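Local structure of NudC domain-containing protein 2 (2RH0) at residues G16-Y19 / E24-I27; R47-A52 / E57-K62; R91-C96 / L121-K126. The protein may regulate the LIS1/dynein pathway by stabilising LIS1 together with the Hsp90 chaperone. All blocks are in the same frame, centred on the assembly; numbering follows the deposited sequence. Where two conformers were deposited one is given.

Contact 1. Residues G16-Y19 / E24-I27; sequences GQWY and EVFI
Tyr19 and Phe26 form the hydrogen-bonded pair of an antiparallel beta hairpin, made by strands 16-20 and 24-30 of the CS domain, and they illustrate how an aromatic ring can be laid over the methylene of its cross-strand partner. Two backbone bonds hold the pair: Tyr19 N reaches Phe26 O at 3.1 Å, and Phe26 N returns to Tyr19 O at 2.8 Å. The tyrosine leaves its CB with CG wedged between the backbone N and the carbonyl carbon (chi1 51°), a rotation that brings the ring across to the neighbouring strand. Along the side chain, Tyr19 CG lies 4.0 Å from Phe26 CB, and CD1, CE1 and CZ face that methylene too. Tyr19 CD2 meets Phe26 CB and CD1 alike, and Tyr19 CE2 comes within 3.3 Å of Phe26 CG. The phenylalanine methylene sits over one face of the phenol, Phe26 CB being 3.5 Å from the Tyr19 ring centroid, a CH-pi contact. The two rings are nearly parallel (9°) but slid apart until they barely overlap, with 4.9 Å between the Tyr19 and Phe26 centroids. At the tip, Tyr19 OH still touches Phe26 CB and CD2 and hydrogen-bonds Glu28 of its own chain and Arg83 of the second subunit. A leucine in place of Tyr19 would probably uncover the Phe26 methylene and leave Glu28 and that arginine without their shared hydroxyl. Strand 24-30 is hydrogen-bonded on its far edge too, since Glu24 to Ile27 pair with an antiparallel strand of the second subunit and the sheet runs on through the interface. On the face opposite the two rings, Trp18 and Ile27 form a non-hydrogen-bonded pair, and Trp18 CA directs a C-H at Phe26 O from 3.1 Å.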
ATOM      1  N   GLY A  16      -6.906   3.697   8.392  1.00 28.97           N
ATOM      2  CA  GLY A  16      -5.724   3.303   7.646  1.00 27.69           C
ATOM      3  C   GLY A  16      -5.956   2.130   6.711  1.00 28.06           C
ATOM      4  O   GLY A  16      -6.798   2.213   5.827  1.00 26.92           O
ATOM      5  N   GLN A  17      -5.201   1.038   6.882  1.00 24.70           N
ATOM      6  CA  GLN A  17      -5.376  -0.126   6.040  1.00 27.47           C
ATOM      7  C   GLN A  17      -4.818  -1.368   6.696  1.00 25.59           C
ATOM      8  O   GLN A  17      -4.065  -1.285   7.695  1.00 25.64           O
ATOM      9  CB  GLN A  17      -4.743   0.090   4.678  1.00 30.48           C
ATOM     10  CG  GLN A  17      -3.260   0.384   4.684  1.00 34.44           C
ATOM     11  CD  GLN A  17      -2.671   0.793   3.304  1.00 38.24           C
ATOM     12  OE1 GLN A  17      -1.473   0.756   3.138  1.00 44.36           O
ATOM     13  NE2 GLN A  17      -3.503   1.186   2.347  1.00 41.55           N
ATOM     14  N   TRP A  18      -5.256  -2.519   6.199  1.00 22.36           N
ATOM     15  CA  TRP A  18      -4.671  -3.775   6.606  1.00 21.02           C
ATOM     16  C   TRP A  18      -4.380  -4.603   5.377  1.00 22.52           C
ATOM     17  O   TRP A  18      -4.949  -4.381   4.297  1.00 24.51           O
ATOM     18  CB  TRP A  18      -5.598  -4.537   7.592  1.00 21.61           C
ATOM     19  CG  TRP A  18      -6.886  -5.051   6.971  1.00 17.41           C
ATOM     20  CD1 TRP A  18      -8.044  -4.366   6.804  1.00 19.31           C
ATOM     21  CD2 TRP A  18      -7.112  -6.349   6.457  1.00 18.27           C
ATOM     22  NE1 TRP A  18      -8.976  -5.155   6.181  1.00 24.05           N
ATOM     23  CE2 TRP A  18      -8.423  -6.386   5.972  1.00 20.88           C
ATOM     24  CE3 TRP A  18      -6.329  -7.513   6.385  1.00 22.31           C
ATOM     25  CZ2 TRP A  18      -8.970  -7.525   5.407  1.00 21.36           C
ATOM     26  CZ3 TRP A  18      -6.862  -8.627   5.823  1.00 23.63           C
ATOM     27  CH2 TRP A  18      -8.167  -8.624   5.311  1.00 24.18           C
ATOM     28  N   TYR A  19      -3.512  -5.588   5.551  1.00 24.28           N
ATOM     29  CA  TYR A  19      -3.147  -6.506   4.498  1.00 22.85           C
ATOM     30  C   TYR A  19      -2.548  -7.754   5.116  1.00 23.73           C
ATOM     31  O   TYR A  19      -2.421  -7.833   6.318  1.00 23.55           O
ATOM     32  CB  TYR A  19      -2.191  -5.848   3.531  1.00 26.58           C
ATOM     33  CG  TYR A  19      -0.986  -5.179   4.133  1.00 24.48           C
ATOM     34  CD1 TYR A  19      -1.026  -3.841   4.497  1.00 30.16           C
ATOM     35  CD2 TYR A  19       0.221  -5.859   4.263  1.00 32.13           C
ATOM     36  CE1 TYR A  19       0.110  -3.181   5.027  1.00 29.83           C
ATOM     37  CE2 TYR A  19       1.381  -5.205   4.789  1.00 30.69           C
ATOM     38  CZ  TYR A  19       1.299  -3.880   5.166  1.00 30.60           C
ATOM     39  OH  TYR A  19       2.393  -3.274   5.692  1.00 32.77           O
ATOM     40  N   GLU A  24       1.400 -13.690   8.168  1.00 25.47           N
ATOM     41  CA  GLU A  24       1.104 -12.577   9.047  1.00 25.97           C
ATOM     42  C   GLU A  24      -0.034 -11.706   8.560  1.00 25.40           C
ATOM     43  O   GLU A  24      -0.443 -11.745   7.370  1.00 24.43           O
ATOM     44  CB  GLU A  24       2.354 -11.728   9.235  1.00 27.81           C
ATOM     45  CG  GLU A  24       3.519 -12.463   9.933  1.00 30.79           C
ATOM     46  CD  GLU A  24       4.811 -11.699   9.916  1.00 30.71           C
ATOM     47  OE1 GLU A  24       5.182 -11.125   8.862  1.00 36.40           O
ATOM     48  OE2 GLU A  24       5.504 -11.692  10.945  1.00 37.87           O
ATOM     49  N   VAL A  25      -0.562 -10.952   9.518  1.00 23.92           N
ATOM     50  CA  VAL A  25      -1.540  -9.900   9.264  1.00 22.54           C
ATOM     51  C   VAL A  25      -0.943  -8.564   9.671  1.00 22.43           C
ATOM     52  O   VAL A  25      -0.277  -8.466  10.708  1.00 23.85           O
ATOM     53  CB  VAL A  25      -2.868 -10.187   9.979  1.00 22.37           C
ATOM     54  CG1 VAL A  25      -3.870  -9.050   9.717  1.00 22.34           C
ATOM     55  CG2 VAL A  25      -3.401 -11.585   9.546  1.00 21.11           C
ATOM     56  N   PHE A  26      -1.152  -7.535   8.845  1.00 22.15           N
ATOM     57  CA  PHE A  26      -0.551  -6.212   9.051  1.00 23.14           C
ATOM     58  C   PHE A  26      -1.654  -5.212   9.206  1.00 23.18           C
ATOM     59  O   PHE A  26      -2.619  -5.248   8.458  1.00 22.51           O
ATOM     60  CB  PHE A  26       0.356  -5.838   7.854  1.00 26.58           C
ATOM     61  CG  PHE A  26       1.506  -6.814   7.647  1.00 27.69           C
ATOM     62  CD1 PHE A  26       1.307  -7.999   6.995  1.00 28.38           C
ATOM     63  CD2 PHE A  26       2.783  -6.528   8.121  1.00 26.75           C
ATOM     64  CE1 PHE A  26       2.322  -8.913   6.838  1.00 25.53           C
ATOM     65  CE2 PHE A  26       3.816  -7.446   7.945  1.00 27.57           C
ATOM     66  CZ  PHE A  26       3.572  -8.635   7.308  1.00 26.28           C
ATOM     67  N   ILE A  27      -1.549  -4.376  10.227  1.00 21.58           N
ATOM     68  CA  ILE A  27      -2.544  -3.336  10.500  1.00 22.97           C
ATOM     69  C   ILE A  27      -1.790  -2.042  10.605  1.00 23.62           C
ATOM     70  O   ILE A  27      -0.960  -1.899  11.487  1.00 23.77           O
ATOM     71  CB  ILE A  27      -3.362  -3.570  11.826  1.00 23.07           C
ATOM     72  CG1 ILE A  27      -3.826  -5.029  11.932  1.00 24.34           C
ATOM     73  CG2 ILE A  27      -4.574  -2.581  11.903  1.00 20.72           C
ATOM     74  CD1 ILE A  27      -4.478  -5.362  13.260  1.00 24.82           C
TER

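Contact 2. Residues R47-A52 / E57-K62; sequences RHVALA and EILKGK
Arg47 and Lys62 both carry CG anti to the backbone N, but the arginine then bends (chi2 65°) while the lysine stays extended, so the two chains meet obliquely. Their CG atoms are 4.0 Å apart, and Lys62 CE lies over one guanidinium face of Arg47, near its rim. The like charges have separate partners: Arg47 NE bonds Leu63 O, and Lys62 NZ makes a salt bridge with Glu102 of the second subunit. His48 has CG anti to its carbonyl carbon (chi1 -70°), which swings the imidazole over the opposing strand, with NE2 3.8 Å from Lys62 CB. Strands 48-53 and 56-62 form an antiparallel beta hairpin interrupted by a classic bulge, where Ile58 and Leu59 together face Leu51. Leu51 O is gripped twice there, by Ile58 N at 2.8 Å and by Leu59 N at 3.3 Å, the latter in the carbonyl plane on a lone pair. Opposite Val49, Gly61 adopts backbone angles at which a CB would jam against the carbonyl O of Lys60. A water 3.0 Å from Lys60 NZ accepts from it and donates only weakly to Val49 O.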
ATOM      1  N   ARG A  47      -7.212 -13.817  19.721  1.00 30.51           N
ATOM      2  CA  ARG A  47      -8.372 -13.589  18.894  1.00 32.49           C
ATOM      3  C   ARG A  47      -8.997 -12.215  19.077  1.00 30.74           C
ATOM      4  O   ARG A  47     -10.075 -11.946  18.569  1.00 29.88           O
ATOM      5  CB  ARG A  47      -9.358 -14.703  19.202  1.00 35.84           C
ATOM      6  CG  ARG A  47     -10.470 -14.877  18.237  1.00 47.48           C
ATOM      7  CD  ARG A  47     -10.028 -15.301  16.857  1.00 54.10           C
ATOM      8  NE  ARG A  47     -11.207 -15.389  15.998  1.00 54.49           N
ATOM      9  CZ  ARG A  47     -11.855 -16.514  15.719  1.00 56.25           C
ATOM     10  NH1 ARG A  47     -11.430 -17.691  16.201  1.00 51.51           N
ATOM     11  NH2 ARG A  47     -12.925 -16.455  14.927  1.00 61.28           N
ATOM     12  N   HIS A  48      -8.293 -11.320  19.766  1.00 28.94           N
ATOM     13  CA  HIS A  48      -8.759  -9.947  20.002  1.00 29.10           C
ATOM     14  C   HIS A  48      -7.629  -8.973  19.986  1.00 28.38           C
ATOM     15  O   HIS A  48      -6.490  -9.306  20.367  1.00 28.66           O
ATOM     16  CB  HIS A  48      -9.379  -9.853  21.376  1.00 33.32           C
ATOM     17  CG  HIS A  48     -10.676 -10.569  21.479  1.00 34.68           C
ATOM     18  ND1 HIS A  48     -10.761 -11.896  21.831  1.00 35.40           N
ATOM     19  CD2 HIS A  48     -11.940 -10.147  21.254  1.00 36.94           C
ATOM     20  CE1 HIS A  48     -12.031 -12.259  21.804  1.00 35.46           C
ATOM     21  NE2 HIS A  48     -12.764 -11.222  21.452  1.00 37.77           N
ATOM     22  N   VAL A  49      -7.961  -7.772  19.544  1.00 27.08           N
ATOM     23  CA  VAL A  49      -7.029  -6.654  19.486  1.00 26.95           C
ATOM     24  C   VAL A  49      -7.723  -5.404  19.991  1.00 27.29           C
ATOM     25  O   VAL A  49      -8.951  -5.294  19.906  1.00 28.32           O
ATOM     26  CB  VAL A  49      -6.468  -6.383  18.049  1.00 28.75           C
ATOM     27  CG1 VAL A  49      -5.582  -7.556  17.600  1.00 31.18           C
ATOM     28  CG2 VAL A  49      -7.609  -6.109  17.015  1.00 24.57           C
ATOM     29  N   ALA A  50      -6.918  -4.460  20.495  1.00 25.81           N
ATOM     30  CA  ALA A  50      -7.411  -3.189  21.033  1.00 27.97           C
ATOM     31  C   ALA A  50      -6.316  -2.177  20.953  1.00 27.58           C
ATOM     32  O   ALA A  50      -5.189  -2.460  21.341  1.00 30.79           O
ATOM     33  CB  ALA A  50      -7.880  -3.336  22.499  1.00 27.59           C
ATOM     34  N   LEU A  51      -6.645  -0.998  20.457  1.00 27.30           N
ATOM     35  CA  LEU A  51      -5.683   0.084  20.334  1.00 26.25           C
ATOM     36  C   LEU A  51      -6.363   1.381  20.689  1.00 27.03           C
ATOM     37  O   LEU A  51      -7.424   1.704  20.156  1.00 28.14           O
ATOM     38  CB  LEU A  51      -5.134   0.152  18.918  1.00 26.98           C
ATOM     39  CG  LEU A  51      -4.220   1.321  18.522  1.00 28.47           C
ATOM     40  CD1 LEU A  51      -2.866   1.353  19.242  1.00 22.11           C
ATOM     41  CD2 LEU A  51      -4.033   1.175  17.103  1.00 27.49           C
ATOM     42  N   ALA A  52      -5.747   2.113  21.603  1.00 26.49           N
ATOM     43  CA  ALA A  52      -6.195   3.429  22.023  1.00 27.71           C
ATOM     44  C   ALA A  52      -4.960   4.317  21.966  1.00 30.07           C
ATOM     45  O   ALA A  52      -3.872   3.866  22.304  1.00 26.94           O
ATOM     46  CB  ALA A  52      -6.751   3.396  23.416  1.00 28.54           C
ATOM     47  N   GLU A  57     -10.105   5.309  21.888  1.00 42.31           N
ATOM     48  CA  GLU A  57     -10.108   3.979  21.278  1.00 42.76           C
ATOM     49  C   GLU A  57     -10.192   4.136  19.787  1.00 40.24           C
ATOM     50  O   GLU A  57     -11.099   4.810  19.302  1.00 40.05           O
ATOM     51  CB  GLU A  57     -11.303   3.162  21.768  1.00 44.13           C
ATOM     52  CG  GLU A  57     -11.385   1.732  21.250  1.00 49.14           C
ATOM     53  CD  GLU A  57     -12.735   1.089  21.576  1.00 52.20           C
ATOM     54  OE1 GLU A  57     -13.093   0.989  22.779  1.00 62.63           O
ATOM     55  OE2 GLU A  57     -13.450   0.698  20.614  1.00 64.75           O
ATOM     56  N   ILE A  58      -9.242   3.540  19.061  1.00 36.54           N
ATOM     57  CA  ILE A  58      -9.229   3.608  17.598  1.00 35.70           C
ATOM     58  C   ILE A  58      -9.689   2.307  16.943  1.00 35.13           C
ATOM     59  O   ILE A  58     -10.364   2.325  15.922  1.00 32.22           O
ATOM     60  CB  ILE A  58      -7.832   3.903  17.052  1.00 36.40           C
ATOM     61  CG1 ILE A  58      -7.179   5.064  17.780  1.00 40.72           C
ATOM     62  CG2 ILE A  58      -7.917   4.190  15.594  1.00 37.31           C
ATOM     63  CD1 ILE A  58      -8.029   6.274  17.855  1.00 46.64           C
ATOM     64  N   LEU A  59      -9.344   1.175  17.552  1.00 32.45           N
ATOM     65  CA  LEU A  59      -9.666  -0.102  17.002  1.00 33.50           C
ATOM     66  C   LEU A  59      -9.829  -1.098  18.130  1.00 32.43           C
ATOM     67  O   LEU A  59      -9.064  -1.104  19.067  1.00 33.13           O
ATOM     68  CB  LEU A  59      -8.532  -0.522  16.080  1.00 33.96           C
ATOM     69  CG  LEU A  59      -8.361  -1.979  15.736  1.00 35.57           C
ATOM     70  CD1 LEU A  59      -9.541  -2.477  14.892  1.00 42.47           C
ATOM     71  CD2 LEU A  59      -7.049  -2.113  14.994  1.00 40.26           C
ATOM     72  N   LYS A  60     -10.837  -1.943  18.044  1.00 31.43           N
ATOM     73  CA  LYS A  60     -11.080  -2.915  19.096  1.00 33.08           C
ATOM     74  C   LYS A  60     -12.033  -3.928  18.556  1.00 31.89           C
ATOM     75  O   LYS A  60     -13.095  -3.555  18.062  1.00 33.26           O
ATOM     76  CB  LYS A  60     -11.747  -2.248  20.291  1.00 33.10           C
ATOM     77  CG  LYS A  60     -11.958  -3.185  21.493  1.00 38.63           C
ATOM     78  CD  LYS A  60     -12.800  -2.514  22.551  1.00 41.80           C
ATOM     79  CE  LYS A  60     -12.482  -3.024  23.949  1.00 53.65           C
ATOM     80  NZ  LYS A  60     -12.359  -4.499  24.033  1.00 59.16           N
ATOM     81  N   GLY A  61     -11.694  -5.197  18.669  1.00 27.89           N
ATOM     82  CA  GLY A  61     -12.627  -6.210  18.260  1.00 29.10           C
ATOM     83  C   GLY A  61     -12.017  -7.567  18.193  1.00 27.77           C
ATOM     84  O   GLY A  61     -10.852  -7.753  18.516  1.00 27.84           O
ATOM     85  N   LYS A  62     -12.840  -8.500  17.744  1.00 29.07           N
ATOM     86  CA  LYS A  62     -12.490  -9.890  17.656  1.00 31.35           C
ATOM     87  C   LYS A  62     -11.897 -10.125  16.295  1.00 29.54           C
ATOM     88  O   LYS A  62     -12.479  -9.710  15.262  1.00 30.08           O
ATOM     89  CB  LYS A  62     -13.731 -10.755  17.820  1.00 32.33           C
ATOM     90  CG  LYS A  62     -13.443 -12.237  17.865  1.00 34.44           C
ATOM     91  CD  LYS A  62     -14.701 -13.019  17.733  1.00 42.28           C
ATOM     92  CE  LYS A  62     -14.587 -14.417  18.294  1.00 48.63           C
ATOM     93  NZ  LYS A  62     -15.882 -15.122  18.014  1.00 52.91           N
TER
HETATM   94  O   HOH W   1     -10.718  -6.514  22.504  1.00 44.18           O

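Contact 3. Residues R91-C96 / L121-K126; sequences RDAANC and LERFQK
Ala93 occupies the second position of a type I beta turn from Asp92 to Asn95 and faces Arg123 on helix 109-127, their CA atoms 6.5 Å apart. The turn is closed by Asn95 N bonding Asp92 O at 2.9 Å. The Asn95 side chain reinforces it by folding back, so that OD1 accepts Asp92 N at 2.8 Å through a lone pair in the amide plane. Across the contact, the methyl of Ala93 meets the first methylene of Arg123, CB to CB at 4.2 Å. Beyond that point the arginine starts with CG anti to the backbone N (chi1 -174°) and bends twice, which carries its guanidinium toward the carbonyl of Arg91. Arg123 NH1 lies 4.2 Å from Arg91 O, at the guanidinium edge but too far for a bond. One face of the same group is covered by Lys126 CD, 3.8 Å above the centre of the Arg123 guanidinium plane, and NE is held in a salt bridge with Glu127. Ala93 O takes a hydrogen bond from Gln116, a second tie between the turn and the helix. Leu22 of the second subunit packs on Arg123. The whole is a surface contact in which a type I turn, braced by its own asparagine, rests against the flank of a long helix.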
ATOM      1  N   ARG A  91      -4.876   7.165 -20.901  1.00 45.09           N
ATOM      2  CA  ARG A  91      -5.537   6.592 -19.711  1.00 47.21           C
ATOM      3  C   ARG A  91      -6.408   5.331 -19.959  1.00 45.29           C
ATOM      4  O   ARG A  91      -7.442   5.159 -19.327  1.00 42.87           O
ATOM      5  CB  ARG A  91      -6.400   7.696 -19.075  1.00 45.97           C
ATOM      6  CG  ARG A  91      -5.586   8.863 -18.619  1.00 49.41           C
ATOM      7  CD  ARG A  91      -6.377  10.094 -18.227  1.00 54.97           C
ATOM      8  NE  ARG A  91      -5.769  11.195 -18.973  1.00 68.66           N
ATOM      9  CZ  ARG A  91      -6.402  12.090 -19.732  1.00 74.08           C
ATOM     10  NH1 ARG A  91      -7.726  12.134 -19.771  1.00 78.17           N
ATOM     11  NH2 ARG A  91      -5.699  13.010 -20.401  1.00 76.51           N
ATOM     12  N   ASP A  92      -5.998   4.467 -20.881  1.00 46.16           N
ATOM     13  CA  ASP A  92      -6.701   3.207 -21.148  1.00 48.60           C
ATOM     14  C   ASP A  92      -6.130   2.108 -20.226  1.00 48.39           C
ATOM     15  O   ASP A  92      -5.010   2.265 -19.701  1.00 47.68           O
ATOM     16  CB  ASP A  92      -6.497   2.791 -22.611  1.00 50.31           C
ATOM     17  CG  ASP A  92      -6.932   3.873 -23.601  1.00 62.24           C
ATOM     18  OD1 ASP A  92      -7.941   4.584 -23.330  1.00 64.80           O
ATOM     19  OD2 ASP A  92      -6.264   4.000 -24.661  1.00 73.61           O
ATOM     20  N   ALA A  93      -6.849   0.997 -20.048  1.00 46.98           N
ATOM     21  CA  ALA A  93      -6.267  -0.143 -19.300  1.00 47.45           C
ATOM     22  C   ALA A  93      -5.001  -0.679 -20.017  1.00 46.57           C
ATOM     23  O   ALA A  93      -4.145  -1.320 -19.384  1.00 46.86           O
ATOM     24  CB  ALA A  93      -7.295  -1.273 -19.050  1.00 45.21           C
ATOM     25  N   ALA A  94      -4.904  -0.408 -21.328  1.00 45.51           N
ATOM     26  CA  ALA A  94      -3.717  -0.736 -22.153  1.00 47.93           C
ATOM     27  C   ALA A  94      -2.539   0.239 -21.954  1.00 49.31           C
ATOM     28  O   ALA A  94      -1.495   0.064 -22.582  1.00 51.42           O
ATOM     29  CB  ALA A  94      -4.080  -0.769 -23.626  1.00 47.24           C
ATOM     30  N   ASN A  95      -2.726   1.273 -21.130  1.00 47.37           N
ATOM     31  CA  ASN A  95      -1.644   2.174 -20.711  1.00 44.97           C
ATOM     32  C   ASN A  95      -1.266   1.871 -19.259  1.00 40.76           C
ATOM     33  O   ASN A  95      -1.195   2.731 -18.404  1.00 39.60           O
ATOM     34  CB  ASN A  95      -2.086   3.615 -20.845  1.00 45.36           C
ATOM     35  CG  ASN A  95      -2.501   3.962 -22.260  1.00 51.10           C
ATOM     36  OD1 ASN A  95      -3.674   4.265 -22.515  1.00 49.34           O
ATOM     37  ND2 ASN A  95      -1.543   3.911 -23.202  1.00 53.40           N
ATOM     38  N   CYS A  96      -1.051   0.604 -18.990  1.00 37.49           N
ATOM     39  CA  CYS A  96      -0.602   0.191 -17.697  1.00 34.80           C
ATOM     40  C   CYS A  96       0.922   0.349 -17.699  1.00 32.41           C
ATOM     41  O   CYS A  96       1.598  -0.317 -18.471  1.00 33.51           O
ATOM     42  CB  CYS A  96      -0.995  -1.239 -17.496  1.00 34.96           C
ATOM     43  SG  CYS A  96      -0.504  -1.851 -15.888  1.00 36.24           S
ATOM     44  N   LEU A 121     -10.057  -4.158 -14.317  1.00 24.06           N
ATOM     45  CA  LEU A 121     -11.225  -4.134 -13.456  1.00 28.44           C
ATOM     46  C   LEU A 121     -11.795  -2.751 -13.262  1.00 29.17           C
ATOM     47  O   LEU A 121     -13.001  -2.583 -13.306  1.00 30.30           O
ATOM     48  CB  LEU A 121     -10.877  -4.684 -12.092  1.00 29.97           C
ATOM     49  CG  LEU A 121     -11.950  -4.517 -11.014  1.00 35.89           C
ATOM     50  CD1 LEU A 121     -13.219  -5.337 -11.401  1.00 36.97           C
ATOM     51  CD2 LEU A 121     -11.360  -4.943  -9.694  1.00 31.79           C
ATOM     52  N   GLU A 122     -10.937  -1.760 -12.995  1.00 29.56           N
ATOM     53  CA  GLU A 122     -11.374  -0.369 -12.877  0.50 30.19           C
ATOM     54  C   GLU A 122     -12.127   0.025 -14.146  1.00 29.20           C
ATOM     55  O   GLU A 122     -13.146   0.684 -14.109  1.00 27.91           O
ATOM     56  CB  GLU A 122     -10.160   0.562 -12.712  0.50 30.93           C
ATOM     57  CG  GLU A 122     -10.488   1.988 -12.280  0.50 32.07           C
ATOM     58  CD  GLU A 122      -9.280   2.947 -12.366  0.50 33.01           C
ATOM     59  OE1 GLU A 122      -8.126   2.476 -12.337  0.50 35.68           O
ATOM     60  OE2 GLU A 122      -9.486   4.179 -12.435  0.50 29.10           O
ATOM     61  N   ARG A 123     -11.593  -0.376 -15.274  1.00 28.25           N
ATOM     62  CA  ARG A 123     -12.152  -0.046 -16.582  1.00 28.40           C
ATOM     63  C   ARG A 123     -13.486  -0.771 -16.785  1.00 28.14           C
ATOM     64  O   ARG A 123     -14.430  -0.204 -17.302  1.00 25.38           O
ATOM     65  CB  ARG A 123     -11.171  -0.489 -17.655  1.00 28.62           C
ATOM     66  CG  ARG A 123     -11.551  -0.075 -19.061  1.00 36.72           C
ATOM     67  CD  ARG A 123     -11.390   1.443 -19.178  1.00 62.25           C
ATOM     68  NE  ARG A 123     -12.547   2.112 -19.778  1.00 71.10           N
ATOM     69  CZ  ARG A 123     -12.552   3.380 -20.176  1.00 68.38           C
ATOM     70  NH1 ARG A 123     -11.451   4.121 -20.060  1.00 70.65           N
ATOM     71  NH2 ARG A 123     -13.654   3.899 -20.708  1.00 60.60           N
ATOM     72  N   PHE A 124     -13.538  -2.029 -16.372  1.00 28.32           N
ATOM     73  CA  PHE A 124     -14.742  -2.827 -16.486  1.00 32.83           C
ATOM     74  C   PHE A 124     -15.852  -2.150 -15.658  1.00 35.12           C
ATOM     75  O   PHE A 124     -16.958  -1.959 -16.134  1.00 34.55           O
ATOM     76  CB  PHE A 124     -14.463  -4.273 -16.003  1.00 36.27           C
ATOM     77  CG  PHE A 124     -15.552  -5.243 -16.357  1.00 41.68           C
ATOM     78  CD1 PHE A 124     -15.733  -5.637 -17.673  1.00 47.45           C
ATOM     79  CD2 PHE A 124     -16.413  -5.724 -15.398  1.00 47.69           C
ATOM     80  CE1 PHE A 124     -16.760  -6.509 -18.023  1.00 49.77           C
ATOM     81  CE2 PHE A 124     -17.421  -6.595 -15.736  1.00 53.06           C
ATOM     82  CZ  PHE A 124     -17.599  -6.992 -17.053  1.00 49.71           C
ATOM     83  N   GLN A 125     -15.539  -1.758 -14.430  1.00 34.96           N
ATOM     84  CA  GLN A 125     -16.485  -1.077 -13.575  1.00 36.66           C
ATOM     85  C   GLN A 125     -16.957   0.218 -14.192  1.00 35.98           C
ATOM     86  O   GLN A 125     -18.138   0.507 -14.165  1.00 39.47           O
ATOM     87  CB  GLN A 125     -15.871  -0.841 -12.175  1.00 37.40           C
ATOM     88  CG  GLN A 125     -15.730  -2.180 -11.401  1.00 41.64           C
ATOM     89  CD  GLN A 125     -14.861  -2.124 -10.140  1.00 45.19           C
ATOM     90  OE1 GLN A 125     -13.978  -1.280 -10.002  1.00 55.17           O
ATOM     91  NE2 GLN A 125     -15.080  -3.077  -9.246  1.00 50.20           N
ATOM     92  N   LYS A 126     -16.052   1.005 -14.739  1.00 35.37           N
ATOM     93  CA  LYS A 126     -16.416   2.268 -15.400  1.00 35.97           C
ATOM     94  C   LYS A 126     -17.313   2.063 -16.659  1.00 35.30           C
ATOM     95  O   LYS A 126     -18.189   2.883 -16.964  1.00 32.18           O
ATOM     96  CB  LYS A 126     -15.149   3.001 -15.790  1.00 36.15           C
ATOM     97  CG  LYS A 126     -15.335   4.410 -16.203  1.00 42.86           C
ATOM     98  CD  LYS A 126     -14.147   4.907 -17.013  1.00 46.21           C
ATOM     99  CE  LYS A 126     -14.394   6.329 -17.501  1.00 53.65           C
ATOM    100  NZ  LYS A 126     -13.338   6.823 -18.435  1.00 57.83           N
TER

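Overall arrangement
Contacts 1, 2 and 3 follow one another along the chain, each closing before the next opens. The first two are neighbouring hairpins of the CS domain, in adjoining antiparallel sheets, with centres about 13 Å apart; Ile27 CG2 packs on Leu59 CD2 at 4.0 Å, joining the sheets through their apolar residues. Contact 3 stands apart, its centre about 27 Å from that of contact 1 and about 37 Å from that of contact 2, and it lies across the chain's centre from contact 2. There the loop after strand 81-87 meets helix 109-127. All three touch the second subunit, so the dimer links regions that are distant within one chain.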